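Local coordinates for penicillin binding protein 2X (Streptococcus thermophilus, PDB 5U47) that probably acts as a transpeptidase that cross-links peptidoglycan strands during septal cell-wall synthesis, and is a target of beta-lactam antibiotics, at residues 317-322 with 351-356; 326-331 with 403-408; 530-535 with 560-565; 590-595 with 612-617; 607-612 with 642-647. The protein carries 1 engineered substitution. All blocks are in the same frame, centred on the assembly; numbering follows the deposited sequence. Where two conformers were deposited one is given.

Contact 1. Residues 317-322 with 351-356; sequences YSNANG and FSYSSN
The phenol of Tyr317 reaches across to Ser355 and donates a hydrogen bond from OH to Ser355 OG, 2.8 Å long. The serine oxygen lies at the hydroxyl-bearing edge of the ring, near its plane. A chi1 of 173° points Ser355 OG away from its own N and at the tyrosine. A second bridge runs through water: Asn319 ND2 donates to a water 3.2 Å away, which also lies 3.0 Å from Tyr353 OH. Direct contact between these two residues is slight, ND2 standing 4.2 Å from Tyr353 CE2, with the amide and ring planes 58° apart.

A second shell fixes each group. Asp332 bonds both Ser355 OG and Asn319 ND2 through one carboxylate oxygen, while Arg343 N reaches Asn319 OD1 and Ser334 holds Tyr353 OH. The Tyr317 ring is stacked with Phe347. Ser355 is also the N-cap of helix 356-366, its OG taking the N-H of Gly358.

Between Tyr353 and Ser355 lies Ser354, the positive-phi residue of a Schellman motif after helix 347-352. Its OG bonds Lys298 and Lys505, and with Asn356 it probably forms the SxN motif, as in other penicillin-binding enzymes. The chemistry is consistent with a buried polar network that holds Tyr353 and Ser355, the neighbours in sequence of a probable active-site serine.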
# COMPACT_ATOMS: atom_id res chain seq x y z
N TYR A 317 -27.50 28.07 13.69
CA TYR A 317 -26.68 29.14 13.14
C TYR A 317 -27.20 29.45 11.74
O TYR A 317 -27.99 28.69 11.18
CB TYR A 317 -25.20 28.73 13.08
CG TYR A 317 -24.92 27.66 12.03
CD1 TYR A 317 -25.09 26.31 12.32
CD2 TYR A 317 -24.50 28.01 10.75
CE1 TYR A 317 -24.85 25.34 11.37
CE2 TYR A 317 -24.25 27.05 9.79
CZ TYR A 317 -24.44 25.72 10.10
OH TYR A 317 -24.19 24.76 9.14
N SER A 318 -26.74 30.56 11.17
CA SER A 318 -27.12 30.95 9.82
C SER A 318 -25.89 30.95 8.91
O SER A 318 -24.82 31.43 9.31
CB SER A 318 -27.76 32.33 9.82
OG SER A 318 -28.12 32.68 8.50
N ASN A 319 -26.04 30.43 7.70
CA ASN A 319 -24.95 30.43 6.72
C ASN A 319 -25.15 31.56 5.70
O ASN A 319 -24.42 31.63 4.71
CB ASN A 319 -24.88 29.08 5.99
CG ASN A 319 -26.12 28.78 5.15
OD1 ASN A 319 -27.09 29.55 5.16
ND2 ASN A 319 -26.09 27.67 4.43
N ALA A 320 -26.12 32.44 5.96
CA ALA A 320 -26.49 33.50 5.02
C ALA A 320 -25.41 34.50 4.68
O ALA A 320 -25.36 34.99 3.54
CB ALA A 320 -27.73 34.23 5.53
N ASN A 321 -24.56 34.83 5.64
CA ASN A 321 -23.49 35.81 5.42
C ASN A 321 -22.12 35.17 5.40
O ASN A 321 -21.11 35.87 5.30
CB ASN A 321 -23.54 36.88 6.52
CG ASN A 321 -24.79 37.74 6.44
OD1 ASN A 321 -25.40 38.05 7.46
ND2 ASN A 321 -25.18 38.11 5.23
N GLY A 322 -22.08 33.84 5.46
CA GLY A 322 -20.81 33.15 5.52
C GLY A 322 -20.13 33.47 6.83
O GLY A 322 -20.77 33.87 7.79
N PHE A 351 -23.84 19.52 9.37
CA PHE A 351 -22.89 18.42 9.11
C PHE A 351 -23.44 17.58 7.97
O PHE A 351 -22.72 17.26 7.03
CB PHE A 351 -22.65 17.56 10.34
CG PHE A 351 -21.72 16.38 10.09
CD1 PHE A 351 -20.35 16.57 10.00
CD2 PHE A 351 -22.22 15.10 9.97
CE1 PHE A 351 -19.49 15.49 9.76
CE2 PHE A 351 -21.37 14.02 9.74
CZ PHE A 351 -20.01 14.22 9.63
N SER A 352 -24.74 17.28 8.03
CA SER A 352 -25.38 16.48 6.98
C SER A 352 -25.30 17.20 5.63
O SER A 352 -25.07 16.57 4.60
CB SER A 352 -26.83 16.17 7.35
OG SER A 352 -26.89 15.29 8.46
N TYR A 353 -25.46 18.52 5.70
CA TYR A 353 -25.47 19.41 4.55
C TYR A 353 -24.08 19.77 4.05
O TYR A 353 -23.94 20.39 2.99
CB TYR A 353 -26.21 20.69 5.00
CG TYR A 353 -26.58 21.68 3.93
CD1 TYR A 353 -27.67 21.44 3.10
CD2 TYR A 353 -25.90 22.90 3.79
CE1 TYR A 353 -28.06 22.35 2.13
CE2 TYR A 353 -26.28 23.83 2.83
CZ TYR A 353 -27.36 23.55 2.00
OH TYR A 353 -27.77 24.44 1.04
N SER A 354 -23.06 19.36 4.79
CA SER A 354 -21.67 19.68 4.49
C SER A 354 -21.47 21.21 4.44
O SER A 354 -20.88 21.75 3.51
CB SER A 354 -21.20 19.01 3.21
OG SER A 354 -19.78 18.90 3.20
N SER A 355 -21.96 21.88 5.48
CA SER A 355 -21.81 23.32 5.62
C SER A 355 -20.42 23.71 6.12
O SER A 355 -20.08 23.41 7.26
CB SER A 355 -22.87 23.87 6.59
OG SER A 355 -22.66 25.25 6.88
N ASN A 356 -19.63 24.36 5.27
CA ASN A 356 -18.31 24.87 5.66
C ASN A 356 -18.41 25.89 6.80
O ASN A 356 -17.53 25.95 7.67
CB ASN A 356 -17.61 25.57 4.49
CG ASN A 356 -17.10 24.61 3.44
OD1 ASN A 356 -17.06 23.39 3.63
ND2 ASN A 356 -16.68 25.17 2.33
O HOH W 1 -28.53 26.86 2.57

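Contact 2. Residues 326-331 with 403-408; sequences GDVEIN and IAQSSF
Ile330 and Phe408 join a two-stranded beta hairpin, strands 323-325 and 328-330, to the end of helix 400-405 within the transpeptidase domain. The apolar part of the contact is carried by these two side chains, which come from opposite directions. Ile330 meets the ring at its edge: CD1 lies near the ring plane, 3.9 Å from Phe408 CE1. The other branch shares the load, Ile330 CG2 approaching the same CE1-CZ edge from one side of the ring plane, also 3.9 Å from Phe408 CE1. Over the opposite face lies Gln405 O, 3.5 Å above the centre of the Phe408 ring. In Phe408, CG sits between the backbone N and the carbonyl carbon (chi1 49°), a torsion that folds the ring back toward the preceding turn. Phe408 also touches Lys298 and Asn356, which probably belong to the active-site motifs.

A mixed contact lies alongside. The extended chain of Gln405 carries its amide to the hairpin, where NE2 stands 4.0 Å from Val328 CG1; the two side chains cross at about a right angle, and the approach is van der Waals only.

Hydrogen bonds shape the 403-408 segment. Its turn is secured by hydroxyls bonded back to carbonyls, Ser406 OG to Ile403 O and Ser407 OG to Ala404 O; Ser406 OG also pairs with Trp371 NE1. Ala404 O takes two donors from one residue: Ser407 N at 3.1 Å, and Ser407 OG at 2.7 Å, almost in line with the carbonyl bond (173°).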
# COMPACT_ATOMS: atom_id res chain seq x y z
N GLY A 326 -9.67 36.03 9.34
CA GLY A 326 -8.57 36.85 8.86
C GLY A 326 -9.15 37.78 7.81
O GLY A 326 -10.09 38.52 8.08
N ASP A 327 -8.60 37.69 6.59
CA ASP A 327 -9.04 38.48 5.45
C ASP A 327 -9.68 37.57 4.40
O ASP A 327 -9.76 37.94 3.23
CB ASP A 327 -7.84 39.24 4.85
CG ASP A 327 -7.18 40.19 5.86
OD1 ASP A 327 -7.89 40.88 6.62
OD2 ASP A 327 -5.93 40.27 5.86
N VAL A 328 -10.15 36.39 4.82
CA VAL A 328 -10.73 35.39 3.91
C VAL A 328 -12.21 35.14 4.23
O VAL A 328 -12.59 35.08 5.39
CB VAL A 328 -9.94 34.06 3.98
CG1 VAL A 328 -10.59 32.97 3.14
CG2 VAL A 328 -8.50 34.31 3.54
N GLU A 329 -13.02 34.99 3.18
CA GLU A 329 -14.47 34.78 3.29
C GLU A 329 -14.81 33.31 3.06
O GLU A 329 -14.44 32.75 2.04
CB GLU A 329 -15.18 35.64 2.22
CG GLU A 329 -16.71 35.67 2.29
CD GLU A 329 -17.27 36.59 3.37
OE1 GLU A 329 -16.50 37.36 4.01
OE2 GLU A 329 -18.51 36.56 3.57
N ILE A 330 -15.52 32.70 4.01
CA ILE A 330 -15.93 31.29 3.90
C ILE A 330 -17.45 31.22 3.70
O ILE A 330 -18.20 31.84 4.44
CB ILE A 330 -15.50 30.49 5.15
CG1 ILE A 330 -13.97 30.45 5.23
CG2 ILE A 330 -16.09 29.08 5.12
CD1 ILE A 330 -13.40 29.86 6.50
N ASN A 331 -17.88 30.46 2.71
CA ASN A 331 -19.29 30.30 2.38
C ASN A 331 -19.66 28.85 2.10
O ASN A 331 -18.80 28.03 1.80
CB ASN A 331 -19.62 31.17 1.17
CG ASN A 331 -19.62 32.65 1.49
OD1 ASN A 331 -20.51 33.16 2.18
ND2 ASN A 331 -18.63 33.36 0.95
N ILE A 403 -5.59 26.87 9.41
CA ILE A 403 -6.14 26.06 10.51
C ILE A 403 -7.68 26.07 10.47
O ILE A 403 -8.31 25.03 10.64
CB ILE A 403 -5.62 26.50 11.89
CG1 ILE A 403 -4.12 26.23 11.99
CG2 ILE A 403 -6.32 25.73 13.01
CD1 ILE A 403 -3.49 26.80 13.26
N ALA A 404 -8.28 27.23 10.19
CA ALA A 404 -9.74 27.32 10.06
C ALA A 404 -10.22 26.54 8.83
O ALA A 404 -11.18 25.78 8.90
CB ALA A 404 -10.20 28.77 9.97
N GLN A 405 -9.56 26.75 7.70
CA GLN A 405 -9.93 26.07 6.46
C GLN A 405 -9.80 24.56 6.57
O GLN A 405 -10.57 23.84 5.96
CB GLN A 405 -9.06 26.56 5.31
CG GLN A 405 -9.34 27.99 4.86
CD GLN A 405 -8.30 28.52 3.88
OE1 GLN A 405 -7.11 28.14 3.94
NE2 GLN A 405 -8.72 29.40 3.00
N SER A 406 -8.81 24.10 7.34
CA SER A 406 -8.58 22.67 7.52
C SER A 406 -9.80 21.96 8.11
O SER A 406 -9.93 20.74 7.94
CB SER A 406 -7.33 22.39 8.38
OG SER A 406 -7.54 22.78 9.73
N SER A 407 -10.69 22.73 8.77
CA SER A 407 -11.91 22.17 9.36
C SER A 407 -12.84 21.58 8.29
O SER A 407 -13.67 20.73 8.61
CB SER A 407 -12.66 23.22 10.20
OG SER A 407 -13.28 24.19 9.37
N PHE A 408 -12.70 22.04 7.05
CA PHE A 408 -13.42 21.46 5.91
C PHE A 408 -12.43 20.90 4.87
O PHE A 408 -12.75 20.73 3.71
CB PHE A 408 -14.48 22.41 5.30
CG PHE A 408 -14.00 23.80 5.01
CD1 PHE A 408 -14.06 24.78 6.00
CD2 PHE A 408 -13.54 24.15 3.75
CE1 PHE A 408 -13.64 26.08 5.74
CE2 PHE A 408 -13.12 25.45 3.48
CZ PHE A 408 -13.17 26.41 4.48

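Contact 3. Residues 530-535 with 560-565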
# COMPACT_ATOMS: atom_id res chain seq x y z
N VAL A 530 -15.78 10.21 -1.05
CA VAL A 530 -16.72 9.71 -0.06
C VAL A 530 -16.04 8.67 0.82
O VAL A 530 -15.17 7.90 0.36
CB VAL A 530 -17.98 9.10 -0.73
CG1 VAL A 530 -17.66 7.84 -1.53
CG2 VAL A 530 -19.05 8.79 0.29
N VAL A 531 -16.41 8.68 2.10
CA VAL A 531 -16.00 7.63 3.02
C VAL A 531 -17.29 6.97 3.48
O VAL A 531 -18.29 7.67 3.68
CB VAL A 531 -15.20 8.12 4.22
CG1 VAL A 531 -15.97 9.15 5.06
CG2 VAL A 531 -14.75 6.93 5.07
N ALA A 532 -17.27 5.64 3.58
CA ALA A 532 -18.43 4.86 4.00
C ALA A 532 -17.97 3.75 4.95
O ALA A 532 -16.89 3.16 4.76
CB ALA A 532 -19.13 4.27 2.79
N MET A 533 -18.78 3.51 5.98
CA MET A 533 -18.52 2.51 6.99
C MET A 533 -19.80 1.72 7.23
O MET A 533 -20.87 2.29 7.41
CB MET A 533 -18.04 3.15 8.30
CG MET A 533 -16.79 4.01 8.13
SD MET A 533 -16.32 4.81 9.66
CE MET A 533 -15.06 5.97 9.16
N VAL A 534 -19.68 0.41 7.22
CA VAL A 534 -20.83 -0.44 7.37
C VAL A 534 -20.46 -1.67 8.19
O VAL A 534 -19.31 -2.14 8.10
CB VAL A 534 -21.36 -0.85 5.97
CG1 VAL A 534 -20.37 -1.75 5.24
CG2 VAL A 534 -22.72 -1.53 6.05
N PRO A 535 -21.33 -2.12 9.09
CA PRO A 535 -22.58 -1.46 9.47
C PRO A 535 -22.20 -0.25 10.32
O PRO A 535 -21.08 -0.18 10.81
CB PRO A 535 -23.32 -2.50 10.32
CG PRO A 535 -22.53 -3.74 10.25
CD PRO A 535 -21.16 -3.42 9.75
N THR A 560 -22.36 3.55 -7.86
CA THR A 560 -21.78 2.65 -8.83
C THR A 560 -20.61 1.84 -8.25
O THR A 560 -20.44 0.67 -8.57
CB THR A 560 -21.28 3.45 -10.07
OG1 THR A 560 -22.38 4.16 -10.64
CG2 THR A 560 -20.66 2.53 -11.12
N VAL A 561 -19.84 2.46 -7.37
CA VAL A 561 -18.64 1.82 -6.84
C VAL A 561 -18.78 1.40 -5.37
O VAL A 561 -18.42 0.29 -5.03
CB VAL A 561 -17.38 2.70 -7.14
CG1 VAL A 561 -17.46 4.05 -6.47
CG2 VAL A 561 -16.12 1.98 -6.72
N VAL A 562 -19.36 2.24 -4.51
CA VAL A 562 -19.46 1.90 -3.10
C VAL A 562 -20.47 0.77 -2.81
O VAL A 562 -20.10 -0.23 -2.20
CB VAL A 562 -19.80 3.14 -2.24
CG1 VAL A 562 -19.87 2.77 -0.76
CG2 VAL A 562 -18.77 4.23 -2.47
N ASN A 563 -21.70 0.90 -3.30
CA ASN A 563 -22.76 -0.07 -2.96
C ASN A 563 -22.43 -1.53 -3.28
O ASN A 563 -22.48 -2.37 -2.38
CB ASN A 563 -24.14 0.31 -3.61
CG ASN A 563 -24.62 1.70 -3.20
OD1 ASN A 563 -23.83 2.55 -2.81
ND2 ASN A 563 -25.92 1.94 -3.31
N PRO A 564 -22.10 -1.84 -4.55
CA PRO A 564 -21.86 -3.26 -4.83
C PRO A 564 -20.58 -3.82 -4.20
O PRO A 564 -20.54 -4.99 -3.85
CB PRO A 564 -21.83 -3.31 -6.36
CG PRO A 564 -21.55 -1.93 -6.81
CD PRO A 564 -22.00 -1.00 -5.75
N VAL A 565 -19.56 -2.99 -4.02
CA VAL A 565 -18.29 -3.46 -3.43
C VAL A 565 -18.48 -3.76 -1.96
O VAL A 565 -18.08 -4.83 -1.50
CB VAL A 565 -17.15 -2.45 -3.69
CG1 VAL A 565 -15.87 -2.87 -2.93
CG2 VAL A 565 -16.89 -2.38 -5.19
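Val562 packs against Val530 and Ala532 in a purely apolar helix-on-sheet contact, buried in the core of the transpeptidase domain. The sheet is the five-stranded antiparallel one of the penicillin-recognising enzymes, and the segment 530-535 belongs to strand 526-534, next to its outermost strand 503-510. Helix 558-572 lies across one face; Val531 and Met533, between and beyond the two touching residues, turn to helix 416-427 on the other.

One helix residue serves two strand residues, because valine forks. Val562 CG1 is directed to Ala532 and CG2 to Val530; the CB atoms of both strand residues point toward the helix. The small methyl of Ala532 lets the helix come near: the CA atoms of Ala532 and Val562 are 7.8 Å apart. Val530 supplies the bulk that alanine lacks, offering CG1 from between its backbone N and carbonyl carbon (chi1 66°), and the two valines meet at a slant.

Just beyond Val562 the helix is kinked, where the N of Asn563 makes no bond to the preceding turn and that of Pro564, a proline, has no hydrogen to donate; Pro564 then rests on helix 224-241. The strand, for its part, is bonded through Val531 to Lys505, in a KSG sequence that probably corresponds to the K(T/S)G motif of this family. The whole contact comes down to two methyl pairs, both at 3.9 Å: Val562 CG2 to Val530 CG1, and Val562 CG1 to Ala532 CB.

Contact 4. Residues 590-595 with 612-617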
# COMPACT_ATOMS: atom_id res chain seq x y z
N THR A 590 9.63 -17.26 12.02
CA THR A 590 10.94 -16.86 11.49
C THR A 590 11.55 -15.83 12.43
O THR A 590 10.87 -14.91 12.89
CB THR A 590 10.83 -16.21 10.08
OG1 THR A 590 9.98 -16.99 9.23
CG2 THR A 590 12.21 -16.08 9.44
N SER A 591 12.84 -15.99 12.73
CA SER A 591 13.53 -15.04 13.60
C SER A 591 13.85 -13.75 12.83
O SER A 591 14.02 -13.77 11.59
CB SER A 591 14.80 -15.68 14.18
OG SER A 591 15.75 -15.90 13.16
N TYR A 592 13.92 -12.63 13.56
CA TYR A 592 14.29 -11.33 12.97
C TYR A 592 15.00 -10.47 14.01
O TYR A 592 14.64 -10.50 15.18
CB TYR A 592 13.05 -10.55 12.46
CG TYR A 592 13.40 -9.17 11.92
CD1 TYR A 592 14.02 -9.02 10.66
CD2 TYR A 592 13.16 -8.02 12.67
CE1 TYR A 592 14.37 -7.77 10.18
CE2 TYR A 592 13.51 -6.76 12.19
CZ TYR A 592 14.09 -6.64 10.94
OH TYR A 592 14.43 -5.38 10.47
N GLN A 593 16.02 -9.74 13.57
CA GLN A 593 16.72 -8.79 14.44
C GLN A 593 17.01 -7.51 13.65
O GLN A 593 17.15 -7.54 12.43
CB GLN A 593 17.97 -9.44 15.08
CG GLN A 593 18.94 -10.07 14.13
CD GLN A 593 20.04 -10.86 14.85
OE1 GLN A 593 19.77 -11.79 15.62
NE2 GLN A 593 21.27 -10.49 14.60
N THR A 594 17.05 -6.38 14.33
CA THR A 594 17.23 -5.11 13.64
C THR A 594 18.59 -4.92 13.03
O THR A 594 18.70 -4.27 11.99
CB THR A 594 17.05 -3.88 14.56
OG1 THR A 594 18.06 -3.87 15.57
CG2 THR A 594 15.69 -3.87 15.22
N GLY A 595 19.61 -5.48 13.67
CA GLY A 595 20.98 -5.17 13.30
C GLY A 595 21.26 -3.77 13.89
O GLY A 595 20.40 -3.20 14.58
N ASN A 612 8.89 -6.24 8.05
CA ASN A 612 9.24 -7.44 8.77
C ASN A 612 8.28 -7.72 9.93
O ASN A 612 8.56 -8.53 10.80
CB ASN A 612 10.71 -7.36 9.23
CG ASN A 612 11.67 -7.41 8.05
OD1 ASN A 612 12.02 -8.50 7.57
ND2 ASN A 612 12.06 -6.23 7.54
N LEU A 613 7.14 -7.04 9.89
CA LEU A 613 6.05 -7.23 10.83
C LEU A 613 6.32 -6.80 12.29
O LEU A 613 5.62 -7.22 13.21
CB LEU A 613 5.48 -8.65 10.73
CG LEU A 613 5.08 -9.06 9.30
CD1 LEU A 613 4.30 -10.35 9.35
CD2 LEU A 613 4.22 -7.99 8.63
N VAL A 614 7.28 -5.93 12.47
CA VAL A 614 7.55 -5.34 13.77
C VAL A 614 6.65 -4.10 13.85
O VAL A 614 6.25 -3.56 12.81
CB VAL A 614 9.03 -5.00 13.90
CG1 VAL A 614 9.33 -4.29 15.21
CG2 VAL A 614 9.85 -6.28 13.78
N HIS A 615 6.28 -3.70 15.07
CA HIS A 615 5.40 -2.52 15.29
C HIS A 615 6.22 -1.45 16.01
O HIS A 615 6.19 -1.37 17.25
CB HIS A 615 4.15 -2.87 16.11
CG HIS A 615 3.20 -3.81 15.42
ND1 HIS A 615 2.11 -4.34 16.07
CD2 HIS A 615 3.20 -4.34 14.18
CE1 HIS A 615 1.44 -5.11 15.23
NE2 HIS A 615 2.09 -5.13 14.07
N PRO A 616 6.96 -0.63 15.26
CA PRO A 616 7.78 0.38 15.88
C PRO A 616 7.00 1.62 16.28
O PRO A 616 5.98 1.94 15.68
CB PRO A 616 8.76 0.74 14.76
CG PRO A 616 7.97 0.58 13.52
CD PRO A 616 7.04 -0.57 13.78
N ILE A 617 7.48 2.29 17.32
CA ILE A 617 6.93 3.56 17.77
C ILE A 617 8.12 4.54 17.73
O ILE A 617 9.11 4.34 18.46
CB ILE A 617 6.41 3.51 19.21
CG1 ILE A 617 5.27 2.48 19.33
CG2 ILE A 617 5.95 4.89 19.64
CD1 ILE A 617 4.90 2.14 20.76
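The ring of Tyr592 carries the side chain of Asn612 on one face, the amide lying almost flat against it with the two planes only 14° apart. Asn612 CB sits over the middle of the ring, 3.8 Å from the centroid and 11° off the normal, a CH-pi contact. From there the amide runs out over the CE1 corner, where Asn612 CG comes within 3.5 Å of Tyr592 CE1 and Asn612 OD1 within 3.6 Å of the same carbon. Val614 meets another part of the ring obliquely, from the same side of its plane: Val614 CG2 is 3.9 Å from Tyr592 CD2, and the two side chains cross at about a right angle.

The torsions account for this arrangement. Tyr592 swings its ring away from its own backbone N (chi1 177°) and out toward the other segment. In Asn612 the amide is turned flat, and its rotation is fixed by a hydrogen bond from ND2 back to Thr608 O in the helix it follows. Leu613 lies between the two partners of the ring and has positive phi, the C-prime residue of a Schellman motif in which Val614 N returns to Leu609 O. The reversal brings Asn612 and Val614 to the same tyrosine.

In the fold, the loop 590-595 of the PASTA unit thus lies against the end of helix 602-611, just where the chain turns into strand 615-619. Leu609 of that helix also touches the tyrosine side chain, Ile642 of strand 641-646 backs Val614, and Arg450 of strand 448-451 lies against both Tyr592 and Val614.

Contact 5. Residues 607-612 with 642-647; sequences NTLRQN and ILIMTN
A single methyl, Leu609 CD1, makes both contacts between helix 602-611 and strand 641-646. With Ile644 it meets tip to tip, each side chain reaching straight toward the other until the CD1 atoms stand 3.6 Å apart. Ile642 instead crosses the leucine at about a right angle, and its CD1 comes to 3.8 Å from Leu609 CD1.

The two isoleucines arrive by different torsions. Ile644 has CG1 anti to the carbonyl carbon (chi1 -64°), whereas Ile642 places it between the backbone N and carbonyl carbon (chi1 69°); their delta methyls converge on the same leucine tip. The side chains are long enough to meet although even the nearest CA atoms, those of Leu609 and Ile642, are 9.8 Å apart.

Between the two isoleucines Leu643 faces the other way, toward helix 660-670. On the helix, Arg610 forms a salt bridge with Glu455 and Gln611 bonds Gly387 O, so this element also touches the transpeptidase domain. Pro616 lies against Leu609 as well. A lone helix packed by its aliphatic side chains on one face of a small three-stranded sheet is the hallmark of the PASTA fold.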
# COMPACT_ATOMS: atom_id res chain seq x y z
N ASN A 607 9.89 2.02 8.52
CA ASN A 607 9.29 1.45 7.32
C ASN A 607 9.78 0.01 7.09
O ASN A 607 8.99 -0.89 6.80
CB ASN A 607 9.63 2.34 6.12
CG ASN A 607 8.72 2.11 4.94
OD1 ASN A 607 7.50 2.16 5.06
ND2 ASN A 607 9.32 1.89 3.78
N THR A 608 11.10 -0.19 7.23
CA THR A 608 11.74 -1.50 7.11
C THR A 608 11.26 -2.47 8.18
O THR A 608 10.94 -3.60 7.90
CB THR A 608 13.28 -1.34 7.17
OG1 THR A 608 13.69 -0.60 6.03
CG2 THR A 608 14.00 -2.68 7.17
N LEU A 609 11.16 -1.99 9.41
CA LEU A 609 10.68 -2.82 10.52
C LEU A 609 9.25 -3.33 10.27
O LEU A 609 8.95 -4.50 10.58
CB LEU A 609 10.72 -2.03 11.82
CG LEU A 609 12.13 -1.80 12.38
CD1 LEU A 609 12.11 -0.79 13.52
CD2 LEU A 609 12.76 -3.12 12.81
N ARG A 610 8.37 -2.47 9.75
CA ARG A 610 6.99 -2.91 9.42
C ARG A 610 6.94 -3.93 8.29
O ARG A 610 6.06 -4.79 8.27
CB ARG A 610 6.07 -1.73 9.10
CG ARG A 610 5.77 -0.89 10.32
CD ARG A 610 4.53 -0.05 10.13
NE ARG A 610 4.23 0.60 11.38
CZ ARG A 610 4.68 1.79 11.77
NH1 ARG A 610 5.48 2.52 11.00
NH2 ARG A 610 4.33 2.24 12.97
N GLN A 611 7.87 -3.85 7.34
CA GLN A 611 7.95 -4.87 6.29
C GLN A 611 8.23 -6.25 6.89
O GLN A 611 7.84 -7.28 6.32
CB GLN A 611 9.06 -4.52 5.30
CG GLN A 611 8.75 -3.25 4.52
CD GLN A 611 9.91 -2.75 3.71
OE1 GLN A 611 11.02 -3.27 3.79
NE2 GLN A 611 9.67 -1.71 2.92
N ASN A 612 8.89 -6.24 8.05
CA ASN A 612 9.24 -7.44 8.77
C ASN A 612 8.28 -7.72 9.93
O ASN A 612 8.56 -8.53 10.80
CB ASN A 612 10.71 -7.36 9.23
CG ASN A 612 11.67 -7.41 8.05
OD1 ASN A 612 12.02 -8.50 7.57
ND2 ASN A 612 12.06 -6.23 7.54
N ILE A 642 8.17 -1.98 19.63
CA ILE A 642 9.45 -1.48 20.10
C ILE A 642 9.48 0.04 20.02
O ILE A 642 8.71 0.64 19.25
CB ILE A 642 10.64 -2.09 19.32
CG1 ILE A 642 10.68 -1.57 17.88
CG2 ILE A 642 10.60 -3.62 19.38
CD1 ILE A 642 12.00 -1.83 17.19
N LEU A 643 10.37 0.65 20.80
CA LEU A 643 10.53 2.10 20.79
C LEU A 643 11.81 2.49 20.07
O LEU A 643 12.85 1.87 20.27
CB LEU A 643 10.64 2.64 22.20
CG LEU A 643 9.51 2.40 23.19
CD1 LEU A 643 9.91 3.03 24.52
CD2 LEU A 643 8.20 2.97 22.66
N ILE A 644 11.71 3.52 19.23
CA ILE A 644 12.85 4.11 18.52
C ILE A 644 12.85 5.56 18.98
O ILE A 644 11.95 6.33 18.62
CB ILE A 644 12.70 4.03 16.99
CG1 ILE A 644 12.68 2.58 16.51
CG2 ILE A 644 13.83 4.77 16.28
CD1 ILE A 644 12.31 2.45 15.04
N MET A 645 13.82 5.93 19.82
CA MET A 645 13.90 7.32 20.29
C MET A 645 14.82 8.09 19.36
O MET A 645 15.98 7.74 19.22
CB MET A 645 14.42 7.41 21.71
CG MET A 645 14.25 8.81 22.33
SD MET A 645 14.95 8.88 23.99
CE MET A 645 16.70 8.98 23.61
N THR A 646 14.29 9.15 18.76
CA THR A 646 15.10 9.96 17.85
C THR A 646 15.91 10.95 18.66
O THR A 646 15.73 11.07 19.88
CB THR A 646 14.24 10.76 16.86
OG1 THR A 646 13.54 11.80 17.56
CG2 THR A 646 13.26 9.85 16.15
N ASN A 647 16.78 11.69 17.97
CA ASN A 647 17.62 12.67 18.64
C ASN A 647 16.91 13.99 18.98
O ASN A 647 17.53 14.88 19.53
CB ASN A 647 18.92 12.93 17.87
CG ASN A 647 18.70 13.55 16.51
OD1 ASN A 647 17.68 13.32 15.86
ND2 ASN A 647 19.68 14.30 16.05

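Contacts 1, 2 and 3 lie in the transpeptidase domain, contacts 4 and 5 in the first PASTA unit. Buried contacts 1, 3 and 5 differ sharply in chemistry: contact 1 is a polar network beside the probable active site, while the other two are methyl packing of a helix on a sheet. Contacts 2 and 4 are only partly buried, and each sets an aromatic ring at the end of a helix, edge-on to isoleucine in one and face-on to asparagine in the other. Contacts 1 and 2 touch through Asn356 and Phe408; contacts 4 and 5 share Asn612 and neighbouring strands. Within the transpeptidase domain contact 3 stands apart, its centre about 26 Å from that of contact 1 and about 29 Å from that of contact 2.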